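Local coordinates for protein alkylhalidase CmlS (Streptomyces venezuelae, PDB 3I3L) that is a flavin-dependent halogenase of chloramphenicol biosynthesis, in which the FAD cofactor is covalently attached to the protein, at residues D160-L164 with V175-V180; W98-Q102 with A381-E385. All coordinates share one frame; numbering follows the deposited sequence.

Contact 1 (D160-L164 with V175-V180); sequences DRVVL and VESDFV
The beta hairpin of strands 162-168 and 171-177 joins Val162 to Ser177 and Leu164 to Val175 as antiparallel hydrogen-bonded pairs, with Val163 and Glu176 the non-hydrogen-bonded pair between. Val162 N reaches Ser177 O at 2.9 Å and Leu164 N reaches Val175 O at 2.8 Å, each with a return bond. Val162 O, besides accepting from Ser177 N, meets Glu176 CA at 3.2 Å in a CA-H...O contact. On the face of Val163 and Glu176 a salt bridge forms: Arg161 NE donates to Glu176 OE2 at 2.7 Å, nearly straight (172°). OE2 sits at the guanidinium edge, whereas NE meets OE2 on the syn side of the carboxylate, well out of that plane; the two planes stand 54° apart. A bend at chi3 (47°) swings the guanidinium toward Glu176, and its NH1 salt-bridges Asp158. A methionine in place of Arg161 would probably leave both carboxylates without their shared counter-charge. On the other face, Val162 CG1 packs 3.7 Å from Val180 CG1, the side chains crossing at about a right angle, and Leu164 CD1 lies 4.2 Å from Val180 CG2. Ser177 OG donates to Phe179 O at 2.8 Å, spanning the break between strands. With strand 151-155 on the other side of 162-168, the hairpin forms a three-stranded antiparallel meander feeding into the mostly parallel sheet, typical of glutathione reductase-type FAD-binding domains.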
ATOM      1  N   ASP A 160     -16.261 -21.937  19.193  1.00 31.02           N
ATOM      2  CA  ASP A 160     -17.420 -21.957  18.269  1.00 31.45           C
ATOM      3  C   ASP A 160     -18.009 -20.610  17.911  1.00 29.61           C
ATOM      4  O   ASP A 160     -18.897 -20.515  17.082  1.00 32.47           O
ATOM      5  CB  ASP A 160     -18.535 -22.889  18.796  1.00 30.96           C
ATOM      6  CG  ASP A 160     -18.070 -24.358  18.874  1.00 35.87           C
ATOM      7  OD1 ASP A 160     -17.213 -24.795  18.034  1.00 39.43           O
ATOM      8  OD2 ASP A 160     -18.500 -25.051  19.809  1.00 39.93           O
ATOM      9  N   ARG A 161     -17.552 -19.546  18.542  1.00 28.54           N
ATOM     10  CA  ARG A 161     -18.214 -18.279  18.306  1.00 28.67           C
ATOM     11  C   ARG A 161     -17.297 -17.146  18.671  1.00 27.31           C
ATOM     12  O   ARG A 161     -16.238 -17.372  19.255  1.00 30.02           O
ATOM     13  CB  ARG A 161     -19.484 -18.175  19.201  1.00 28.26           C
ATOM     14  CG  ARG A 161     -19.197 -18.477  20.679  1.00 31.03           C
ATOM     15  CD  ARG A 161     -20.490 -18.239  21.591  1.00 33.14           C
ATOM     16  NE  ARG A 161     -21.661 -18.863  20.975  1.00 34.41           N
ATOM     17  CZ  ARG A 161     -21.901 -20.170  21.016  1.00 37.41           C
ATOM     18  NH1 ARG A 161     -21.085 -21.012  21.672  1.00 32.37           N
ATOM     19  NH2 ARG A 161     -22.967 -20.636  20.403  1.00 41.46           N
ATOM     20  N   VAL A 162     -17.724 -15.930  18.364  1.00 24.66           N
ATOM     21  CA  VAL A 162     -17.066 -14.759  18.909  1.00 25.89           C
ATOM     22  C   VAL A 162     -18.102 -14.056  19.766  1.00 25.03           C
ATOM     23  O   VAL A 162     -19.219 -13.930  19.329  1.00 26.18           O
ATOM     24  CB  VAL A 162     -16.587 -13.784  17.759  1.00 26.47           C
ATOM     25  CG1 VAL A 162     -16.147 -12.475  18.314  1.00 25.90           C
ATOM     26  CG2 VAL A 162     -15.454 -14.430  16.929  1.00 26.84           C
ATOM     27  N   VAL A 163     -17.726 -13.587  20.966  1.00 25.69           N
ATOM     28  CA  VAL A 163     -18.602 -12.730  21.758  1.00 25.28           C
ATOM     29  C   VAL A 163     -18.056 -11.354  22.046  1.00 24.65           C
ATOM     30  O   VAL A 163     -17.112 -11.231  22.720  1.00 26.23           O
ATOM     31  CB  VAL A 163     -18.998 -13.425  23.079  1.00 25.74           C
ATOM     32  CG1 VAL A 163     -20.039 -12.582  23.841  1.00 22.33           C
ATOM     33  CG2 VAL A 163     -19.555 -14.814  22.771  1.00 23.74           C
ATOM     34  N   LEU A 164     -18.740 -10.311  21.598  1.00 26.88           N
ATOM     35  CA  LEU A 164     -18.301  -8.934  21.828  1.00 28.79           C
ATOM     36  C   LEU A 164     -19.040  -8.271  22.972  1.00 28.72           C
ATOM     37  O   LEU A 164     -20.242  -8.466  23.127  1.00 27.49           O
ATOM     38  CB  LEU A 164     -18.550  -8.103  20.555  1.00 29.90           C
ATOM     39  CG  LEU A 164     -17.452  -8.148  19.472  1.00 32.20           C
ATOM     40  CD1 LEU A 164     -17.205  -9.499  19.034  1.00 31.66           C
ATOM     41  CD2 LEU A 164     -17.916  -7.321  18.322  1.00 29.31           C
ATOM     42  N   VAL A 175     -22.918  -9.347  22.452  1.00 33.65           N
ATOM     43  CA  VAL A 175     -23.402  -9.839  21.147  1.00 34.02           C
ATOM     44  C   VAL A 175     -22.525 -10.981  20.577  1.00 33.59           C
ATOM     45  O   VAL A 175     -21.306 -10.872  20.641  1.00 35.02           O
ATOM     46  CB  VAL A 175     -23.388  -8.774  20.070  1.00 36.06           C
ATOM     47  CG1 VAL A 175     -24.176  -9.323  18.859  1.00 39.76           C
ATOM     48  CG2 VAL A 175     -24.051  -7.455  20.543  1.00 36.89           C
ATOM     49  N   GLU A 176     -23.132 -12.037  20.000  1.00 32.34           N
ATOM     50  CA  GLU A 176     -22.356 -13.136  19.448  1.00 31.76           C
ATOM     51  C   GLU A 176     -22.392 -13.113  17.937  1.00 33.13           C
ATOM     52  O   GLU A 176     -23.326 -12.575  17.346  1.00 35.68           O
ATOM     53  CB  GLU A 176     -22.796 -14.517  19.979  1.00 33.55           C
ATOM     54  CG  GLU A 176     -24.119 -15.056  19.437  1.00 32.85           C
ATOM     55  CD  GLU A 176     -24.446 -16.445  19.899  1.00 35.38           C
ATOM     56  OE1 GLU A 176     -25.595 -16.609  20.365  1.00 39.53           O
ATOM     57  OE2 GLU A 176     -23.614 -17.400  19.760  1.00 34.88           O
ATOM     58  N   SER A 177     -21.350 -13.677  17.316  1.00 31.34           N
ATOM     59  CA  SER A 177     -21.291 -13.783  15.859  1.00 30.79           C
ATOM     60  C   SER A 177     -20.381 -14.934  15.458  1.00 28.94           C
ATOM     61  O   SER A 177     -19.661 -15.493  16.308  1.00 30.28           O
ATOM     62  CB  SER A 177     -20.843 -12.431  15.270  1.00 30.65           C
ATOM     63  OG  SER A 177     -19.466 -12.152  15.639  1.00 34.15           O
ATOM     64  N   ASP A 178     -20.454 -15.349  14.195  1.00 27.98           N
ATOM     65  CA  ASP A 178     -19.612 -16.384  13.670  1.00 27.37           C
ATOM     66  C   ASP A 178     -18.150 -15.898  13.450  1.00 27.91           C
ATOM     67  O   ASP A 178     -17.181 -16.665  13.704  1.00 25.66           O
ATOM     68  CB  ASP A 178     -20.141 -16.859  12.333  1.00 29.14           C
ATOM     69  CG  ASP A 178     -21.540 -17.468  12.450  1.00 29.10           C
ATOM     70  OD1 ASP A 178     -21.689 -18.308  13.347  1.00 31.37           O
ATOM     71  OD2 ASP A 178     -22.437 -17.092  11.646  1.00 29.36           O
ATOM     72  N   PHE A 179     -18.021 -14.673  12.933  1.00 24.76           N
ATOM     73  CA  PHE A 179     -16.695 -14.074  12.722  1.00 26.51           C
ATOM     74  C   PHE A 179     -16.662 -12.669  13.241  1.00 26.97           C
ATOM     75  O   PHE A 179     -17.747 -12.031  13.449  1.00 29.04           O
ATOM     76  CB  PHE A 179     -16.270 -14.101  11.258  1.00 23.42           C
ATOM     77  CG  PHE A 179     -15.993 -15.456  10.746  1.00 26.98           C
ATOM     78  CD1 PHE A 179     -14.719 -15.980  10.778  1.00 24.41           C
ATOM     79  CD2 PHE A 179     -17.007 -16.210  10.158  1.00 27.17           C
ATOM     80  CE1 PHE A 179     -14.441 -17.261  10.284  1.00 27.28           C
ATOM     81  CE2 PHE A 179     -16.743 -17.531   9.664  1.00 25.25           C
ATOM     82  CZ  PHE A 179     -15.469 -18.036   9.703  1.00 29.75           C
ATOM     83  N   VAL A 180     -15.436 -12.193  13.519  1.00 25.93           N
ATOM     84  CA  VAL A 180     -15.221 -10.806  13.811  1.00 24.87           C
ATOM     85  C   VAL A 180     -14.114 -10.238  12.944  1.00 24.38           C
ATOM     86  O   VAL A 180     -13.117 -10.907  12.695  1.00 24.87           O
ATOM     87  CB  VAL A 180     -14.921 -10.563  15.319  1.00 24.12           C
ATOM     88  CG1 VAL A 180     -13.673 -11.324  15.796  1.00 20.84           C
ATOM     89  CG2 VAL A 180     -14.793  -9.032  15.585  1.00 20.04           C
TER
HETATM   90  O   HOH W   1     -21.255 -18.981  15.613  1.00 34.26           O

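Contact 2 (W98-Q102 with A381-E385); sequences WGQDQ and ASFTE
Ala381 sets its methyl over one face of the Trp98 indole, CB lying 3.8 Å from the centroid of the five-membered ring in a CH-pi contact. The methyl is offset toward the rim, so that Ala381 CB comes within 3.4 Å of Trp98 NE1. With CG anti to the backbone N (chi1 -154°), the indole lies against the C-terminal part of helix 352-382, where NE1 donates to Phe377 O. Thr384 carries the middle of the contact: its OG1, placed between its own backbone N and carbonyl carbon, accepts from Gln100 N at 2.8 Å and also lies 3.1 Å from Gly99 CA. The Gln100 chain folds at chi2 (-63°) and passes beside Thr384 O, bringing NE2 to Glu385 OE2. That bond is straight, but the 2.5 Å between Gln100 NE2 and Glu385 OE2 is doubtfully short; the carboxylate oxygen lies in the amide plane and is met on its syn side, the planes 79° apart. Gln102, also bent at chi2, turns back so that NE2 donates to Gln100 O at 3.2 Å and rests 3.8 Å from Thr384 CG2. Glu385 OE2 accepts from Thr230 OG1 as well, a hydroxyl that also bonds Gly99 N. If the short Gln100 bond is real, two neutral donors, an amide and a hydroxyl, meet one oxygen of the buried Glu385 carboxylate, which would probably offset part of the cost of burying its charge.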
ATOM      1  N   TRP A  98      13.412  15.363  -2.973  1.00 29.46           N
ATOM      2  CA  TRP A  98      13.976  14.261  -2.187  1.00 29.89           C
ATOM      3  C   TRP A  98      15.483  14.333  -2.049  1.00 31.03           C
ATOM      4  O   TRP A  98      16.228  13.928  -2.945  1.00 28.82           O
ATOM      5  CB  TRP A  98      13.557  12.886  -2.800  1.00 30.64           C
ATOM      6  CG  TRP A  98      13.561  11.822  -1.746  1.00 28.97           C
ATOM      7  CD1 TRP A  98      14.425  10.781  -1.644  1.00 29.60           C
ATOM      8  CD2 TRP A  98      12.673  11.726  -0.636  1.00 25.53           C
ATOM      9  NE1 TRP A  98      14.129  10.029  -0.534  1.00 30.16           N
ATOM     10  CE2 TRP A  98      13.069  10.610   0.118  1.00 27.44           C
ATOM     11  CE3 TRP A  98      11.584  12.485  -0.203  1.00 26.84           C
ATOM     12  CZ2 TRP A  98      12.417  10.224   1.294  1.00 26.23           C
ATOM     13  CZ3 TRP A  98      10.945  12.116   0.983  1.00 27.70           C
ATOM     14  CH2 TRP A  98      11.358  10.978   1.703  1.00 27.32           C
ATOM     15  N   GLY A  99      15.927  14.854  -0.912  1.00 31.75           N
ATOM     16  CA  GLY A  99      17.325  15.188  -0.741  1.00 33.67           C
ATOM     17  C   GLY A  99      17.537  16.647  -1.046  1.00 35.78           C
ATOM     18  O   GLY A  99      16.574  17.345  -1.451  1.00 35.99           O
ATOM     19  N   GLN A 100      18.771  17.137  -0.844  1.00 35.63           N
ATOM     20  CA  GLN A 100      19.041  18.571  -1.092  1.00 35.93           C
ATOM     21  C   GLN A 100      19.662  18.715  -2.455  1.00 35.96           C
ATOM     22  O   GLN A 100      20.377  17.811  -2.910  1.00 35.66           O
ATOM     23  CB  GLN A 100      19.943  19.164   0.010  1.00 36.39           C
ATOM     24  CG  GLN A 100      19.266  19.180   1.418  1.00 36.18           C
ATOM     25  CD  GLN A 100      18.027  20.066   1.456  1.00 38.54           C
ATOM     26  OE1 GLN A 100      18.050  21.211   0.980  1.00 41.48           O
ATOM     27  NE2 GLN A 100      16.919  19.528   1.975  1.00 35.03           N
ATOM     28  N   ASP A 101      19.351  19.824  -3.135  1.00 37.28           N
ATOM     29  CA  ASP A 101      19.857  20.056  -4.503  1.00 39.12           C
ATOM     30  C   ASP A 101      19.672  18.880  -5.435  1.00 39.61           C
ATOM     31  O   ASP A 101      20.604  18.463  -6.150  1.00 40.13           O
ATOM     32  CB  ASP A 101      21.323  20.446  -4.431  1.00 40.74           C
ATOM     33  CG  ASP A 101      21.498  21.807  -3.809  1.00 47.45           C
ATOM     34  OD1 ASP A 101      21.155  22.802  -4.536  1.00 53.97           O
ATOM     35  OD2 ASP A 101      21.909  21.872  -2.604  1.00 49.45           O
ATOM     36  N   GLN A 102      18.478  18.298  -5.409  1.00 39.57           N
ATOM     37  CA  GLN A 102      18.167  17.253  -6.370  1.00 38.59           C
ATOM     38  C   GLN A 102      17.091  17.801  -7.253  1.00 36.47           C
ATOM     39  O   GLN A 102      16.243  18.574  -6.818  1.00 34.08           O
ATOM     40  CB  GLN A 102      17.669  15.962  -5.682  1.00 38.99           C
ATOM     41  CG  GLN A 102      18.634  15.397  -4.641  1.00 41.02           C
ATOM     42  CD  GLN A 102      19.889  14.784  -5.254  1.00 43.91           C
ATOM     43  OE1 GLN A 102      19.808  13.837  -6.039  1.00 45.92           O
ATOM     44  NE2 GLN A 102      21.052  15.327  -4.892  1.00 41.83           N
ATOM     45  N   ALA A 381      17.838   9.790   0.327  1.00 32.92           N
ATOM     46  CA  ALA A 381      17.805  11.155   0.878  1.00 32.71           C
ATOM     47  C   ALA A 381      18.905  11.400   1.911  1.00 31.79           C
ATOM     48  O   ALA A 381      19.331  12.543   2.099  1.00 30.52           O
ATOM     49  CB  ALA A 381      16.476  11.482   1.485  1.00 33.50           C
ATOM     50  N   SER A 382      19.346  10.333   2.572  1.00 30.97           N
ATOM     51  CA  SER A 382      20.314  10.461   3.653  1.00 31.54           C
ATOM     52  C   SER A 382      21.706  10.917   3.136  1.00 31.72           C
ATOM     53  O   SER A 382      22.493  11.472   3.908  1.00 31.57           O
ATOM     54  CB  SER A 382      20.435   9.179   4.471  1.00 29.51           C
ATOM     55  OG  SER A 382      21.101   8.174   3.711  1.00 31.64           O
ATOM     56  N   PHE A 383      21.967  10.711   1.847  1.00 31.92           N
ATOM     57  CA  PHE A 383      23.219  11.156   1.236  1.00 33.62           C
ATOM     58  C   PHE A 383      23.329  12.672   1.160  1.00 34.98           C
ATOM     59  O   PHE A 383      24.435  13.227   1.179  1.00 36.75           O
ATOM     60  CB  PHE A 383      23.379  10.539  -0.152  1.00 34.14           C
ATOM     61  CG  PHE A 383      23.612   9.051  -0.101  1.00 38.04           C
ATOM     62  CD1 PHE A 383      24.658   8.533   0.669  1.00 40.66           C
ATOM     63  CD2 PHE A 383      22.799   8.179  -0.798  1.00 36.46           C
ATOM     64  CE1 PHE A 383      24.894   7.150   0.738  1.00 41.13           C
ATOM     65  CE2 PHE A 383      23.022   6.782  -0.709  1.00 38.84           C
ATOM     66  CZ  PHE A 383      24.058   6.280   0.052  1.00 36.97           C
ATOM     67  N   THR A 384      22.191  13.365   1.106  1.00 33.83           N
ATOM     68  CA  THR A 384      22.244  14.803   1.036  1.00 34.29           C
ATOM     69  C   THR A 384      21.564  15.488   2.204  1.00 34.59           C
ATOM     70  O   THR A 384      21.561  16.719   2.273  1.00 37.16           O
ATOM     71  CB  THR A 384      21.711  15.347  -0.268  1.00 34.46           C
ATOM     72  OG1 THR A 384      20.364  14.911  -0.434  1.00 32.65           O
ATOM     73  CG2 THR A 384      22.613  14.842  -1.450  1.00 36.60           C
ATOM     74  N   GLU A 385      21.016  14.712   3.132  1.00 30.87           N
ATOM     75  CA  GLU A 385      20.472  15.343   4.341  1.00 29.37           C
ATOM     76  C   GLU A 385      21.460  15.130   5.504  1.00 29.20           C
ATOM     77  O   GLU A 385      22.249  14.204   5.463  1.00 27.89           O
ATOM     78  CB  GLU A 385      19.054  14.783   4.680  1.00 27.79           C
ATOM     79  CG  GLU A 385      17.961  15.213   3.705  1.00 25.96           C
ATOM     80  CD  GLU A 385      17.576  16.692   3.805  1.00 31.37           C
ATOM     81  OE1 GLU A 385      18.008  17.411   4.747  1.00 33.28           O
ATOM     82  OE2 GLU A 385      16.827  17.178   2.913  1.00 30.69           O
TER

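In the fold
Contacts 1 and 2 lie on opposite sides of the chain's centre, their own centres 51 Å apart and their nearest atoms about 35 Å apart. Both segments of contact 1 fall between the two of contact 2 along the chain. Contact 1 is local, a hairpin with only ten residues between its segments, and its strand 179-182 joins the mostly parallel sheet of the FAD-binding domain; the Leu164 side chain is about 8 Å from FAD. Contact 2 ties the loop joining two strands of the large mixed sheet, 89-97 and 105-108, to the C-terminal part of helix 352-382; the Trp98 side chain stays about 13 Å from FAD. The two share no strand or helix and do not touch.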